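Local coordinates for protein aminopentol aminotransferase (Sphingopyxis macrogoltabida, PDB 6HBS) that transfers the amino group of aminopentol, the hydrolysed form of fumonisin B1, to pyruvate with the help of pyridoxal 5'-phosphate, at residues A[4-9]-A[38-43]. Residues are numbered along the deposited sequence; the frame is centred on the assembly and turned at random.
Sequences GTRQKD and FFRRAL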
loop_
_atom_site.group_PDB
_atom_site.type_symbol
_atom_site.label_atom_id
_atom_site.label_comp_id
_atom_site.label_asym_id
_atom_site.label_seq_id
_atom_site.Cartn_x
_atom_site.Cartn_y
_atom_site.Cartn_z
ATOM N N GLY A 4 4.806 -26.800 19.715
ATOM C CA GLY A 4 4.610 -25.344 19.557
ATOM C C GLY A 4 3.404 -24.863 20.342
ATOM O O GLY A 4 2.354 -24.625 19.760
ATOM N N THR A 5 3.570 -24.724 21.664
ATOM C CA THR A 5 2.496 -24.319 22.580
ATOM C C THR A 5 1.953 -22.929 22.192
ATOM O O THR A 5 0.716 -22.745 22.068
ATOM C CB THR A 5 2.975 -24.363 24.038
ATOM O OG1 THR A 5 3.035 -25.742 24.390
ATOM C CG2 THR A 5 2.068 -23.648 25.015
ATOM N N ARG A 6 2.867 -21.966 22.028
ATOM C CA ARG A 6 2.513 -20.585 21.695
ATOM C C ARG A 6 1.908 -20.570 20.290
ATOM O O ARG A 6 0.899 -19.928 20.080
ATOM C CB ARG A 6 3.696 -19.627 21.858
ATOM C CG ARG A 6 4.125 -19.463 23.313
ATOM C CD ARG A 6 5.093 -18.312 23.562
ATOM N NE ARG A 6 4.391 -17.034 23.498
ATOM C CZ ARG A 6 4.613 -16.046 22.612
ATOM N NH1 ARG A 6 5.651 -16.060 21.778
ATOM N NH2 ARG A 6 3.787 -15.012 22.602
ATOM N N GLN A 7 2.488 -21.330 19.360
ATOM C CA GLN A 7 1.991 -21.347 17.972
ATOM C C GLN A 7 0.542 -21.855 17.928
ATOM O O GLN A 7 -0.303 -21.315 17.189
ATOM C CB GLN A 7 2.894 -22.208 17.085
ATOM C CG GLN A 7 2.691 -22.023 15.592
ATOM C CD GLN A 7 3.079 -20.666 15.042
ATOM O OE1 GLN A 7 2.369 -20.110 14.194
ATOM N NE2 GLN A 7 4.211 -20.134 15.500
ATOM N N LYS A 8 0.273 -22.907 18.703
ATOM C CA LYS A 8 -1.011 -23.522 18.715
ATOM C C LYS A 8 -2.060 -22.535 19.260
ATOM O O LYS A 8 -3.196 -22.496 18.725
ATOM C CB LYS A 8 -0.982 -24.808 19.545
ATOM C CG LYS A 8 -2.347 -25.461 19.675
ATOM C CD LYS A 8 -2.393 -26.669 20.571
ATOM C CE LYS A 8 -3.705 -27.413 20.442
ATOM N NZ LYS A 8 -3.984 -28.206 21.659
ATOM N N ASP A 9 -1.712 -21.838 20.355
ATOM C CA ASP A 9 -2.575 -20.822 21.006
ATOM C C ASP A 9 -2.914 -19.733 19.970
ATOM O O ASP A 9 -4.090 -19.335 19.831
ATOM C CB ASP A 9 -1.905 -20.190 22.235
ATOM C CG ASP A 9 -2.705 -19.086 22.927
ATOM O OD1 ASP A 9 -3.840 -19.366 23.348
ATOM O OD2 ASP A 9 -2.210 -17.921 22.961
ATOM N N PHE A 38 3.237 -17.767 12.728
ATOM C CA PHE A 38 3.491 -16.563 13.481
ATOM C C PHE A 38 4.908 -16.545 14.062
ATOM O O PHE A 38 5.328 -17.526 14.637
ATOM C CB PHE A 38 2.450 -16.447 14.594
ATOM C CG PHE A 38 1.067 -16.218 14.059
ATOM C CD1 PHE A 38 0.746 -14.994 13.494
ATOM C CD2 PHE A 38 0.137 -17.238 14.039
ATOM C CE1 PHE A 38 -0.513 -14.771 12.976
ATOM C CE2 PHE A 38 -1.122 -17.026 13.507
ATOM C CZ PHE A 38 -1.447 -15.786 12.986
ATOM N N PHE A 39 5.581 -15.399 13.968
ATOM C CA PHE A 39 6.971 -15.216 14.395
ATOM C C PHE A 39 7.089 -14.186 15.526
ATOM O O PHE A 39 6.133 -13.449 15.819
ATOM C CB PHE A 39 7.831 -14.834 13.199
ATOM C CG PHE A 39 7.856 -15.922 12.168
ATOM C CD1 PHE A 39 6.810 -16.067 11.262
ATOM C CD2 PHE A 39 8.894 -16.846 12.143
ATOM C CE1 PHE A 39 6.828 -17.104 10.341
ATOM C CE2 PHE A 39 8.901 -17.886 11.225
ATOM C CZ PHE A 39 7.878 -18.004 10.318
ATOM N N ARG A 40 8.244 -14.181 16.203
ATOM C CA ARG A 40 8.460 -13.271 17.336
ATOM C C ARG A 40 9.521 -12.224 16.998
ATOM O O ARG A 40 9.417 -11.050 17.402
ATOM C CB ARG A 40 8.773 -14.039 18.625
ATOM C CG ARG A 40 8.496 -13.204 19.872
ATOM C CD ARG A 40 8.863 -13.871 21.186
ATOM N NE ARG A 40 10.305 -13.814 21.387
ATOM C CZ ARG A 40 10.969 -12.775 21.889
ATOM N NH1 ARG A 40 10.311 -11.682 22.252
ATOM N NH2 ARG A 40 12.282 -12.838 22.034
ATOM N N ARG A 41 10.593 -12.620 16.330
ATOM C CA ARG A 41 11.678 -11.680 16.111
ATOM C C ARG A 41 12.546 -12.159 14.948
ATOM O O ARG A 41 12.411 -13.284 14.479
ATOM C CB ARG A 41 12.519 -11.456 17.382
ATOM C CG ARG A 41 13.164 -12.716 17.943
ATOM C CD ARG A 41 14.105 -12.416 19.084
ATOM N NE ARG A 41 14.512 -13.684 19.680
ATOM C CZ ARG A 41 15.768 -14.119 19.797
ATOM N NH1 ARG A 41 16.765 -13.427 19.273
ATOM N NH2 ARG A 41 16.021 -15.223 20.486
ATOM N N ALA A 42 13.402 -11.246 14.481
ATOM C CA ALA A 42 14.265 -11.503 13.344
ATOM C C ALA A 42 15.541 -10.704 13.505
ATOM O O ALA A 42 15.516 -9.606 14.087
ATOM C CB ALA A 42 13.561 -11.154 12.040
ATOM N N LEU A 43 16.644 -11.234 12.936
ATOM C CA LEU A 43 17.928 -10.589 12.960
ATOM C C LEU A 43 18.879 -11.257 11.960
ATOM O O LEU A 43 19.031 -12.493 11.940
ATOM C CB LEU A 43 18.516 -10.678 14.376
ATOM C CG LEU A 43 19.870 -9.988 14.571
ATOM C CD1 LEU A 43 19.713 -8.479 14.461
ATOM C CD2 LEU A 43 20.522 -10.369 15.916
#
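Gln7 on helix 5-17 bonds to both backbone polar groups of Phe38 with one primary amide. Its OE1 accepts from Phe38 N at 2.9 Å, in the carbonyl plane and on a lone pair, while its NE2 donates to Phe38 O at 3.0 Å. The second bond is almost straight, with an N-H...O angle of 173°, and Phe38 O lies 1° out of the Gln7 amide plane. CG stands anti to the backbone N (chi1 -165°), and a bend at chi2 turns the amide onto Phe38. OE1 also accepts from Gln37 N, and the Phe38 backbone pairs with Ala50 as well. The Phe38 ring packs on Leu10 and Ala14, further along the same helix. Beside this pair, Arg6 NH1 makes van der Waals contact with the Arg40 CD methylene at 3.9 Å; NH1 donates to Ala50 O and forms a salt bridge with Glu93 of the second subunit, as Arg40 NE does with Glu52. Asp51 accepts from Arg6 N and Gln7 N at the helix start. An alanine in place of Gln7 would probably cost Phe38 N and O their amide partners and Gln37 N its acceptor. Two backbone-directed hydrogen bonds thus tie the N-terminal helix to the entry of strand 39-43, while acidic residues outside both segments meet the arginine charges.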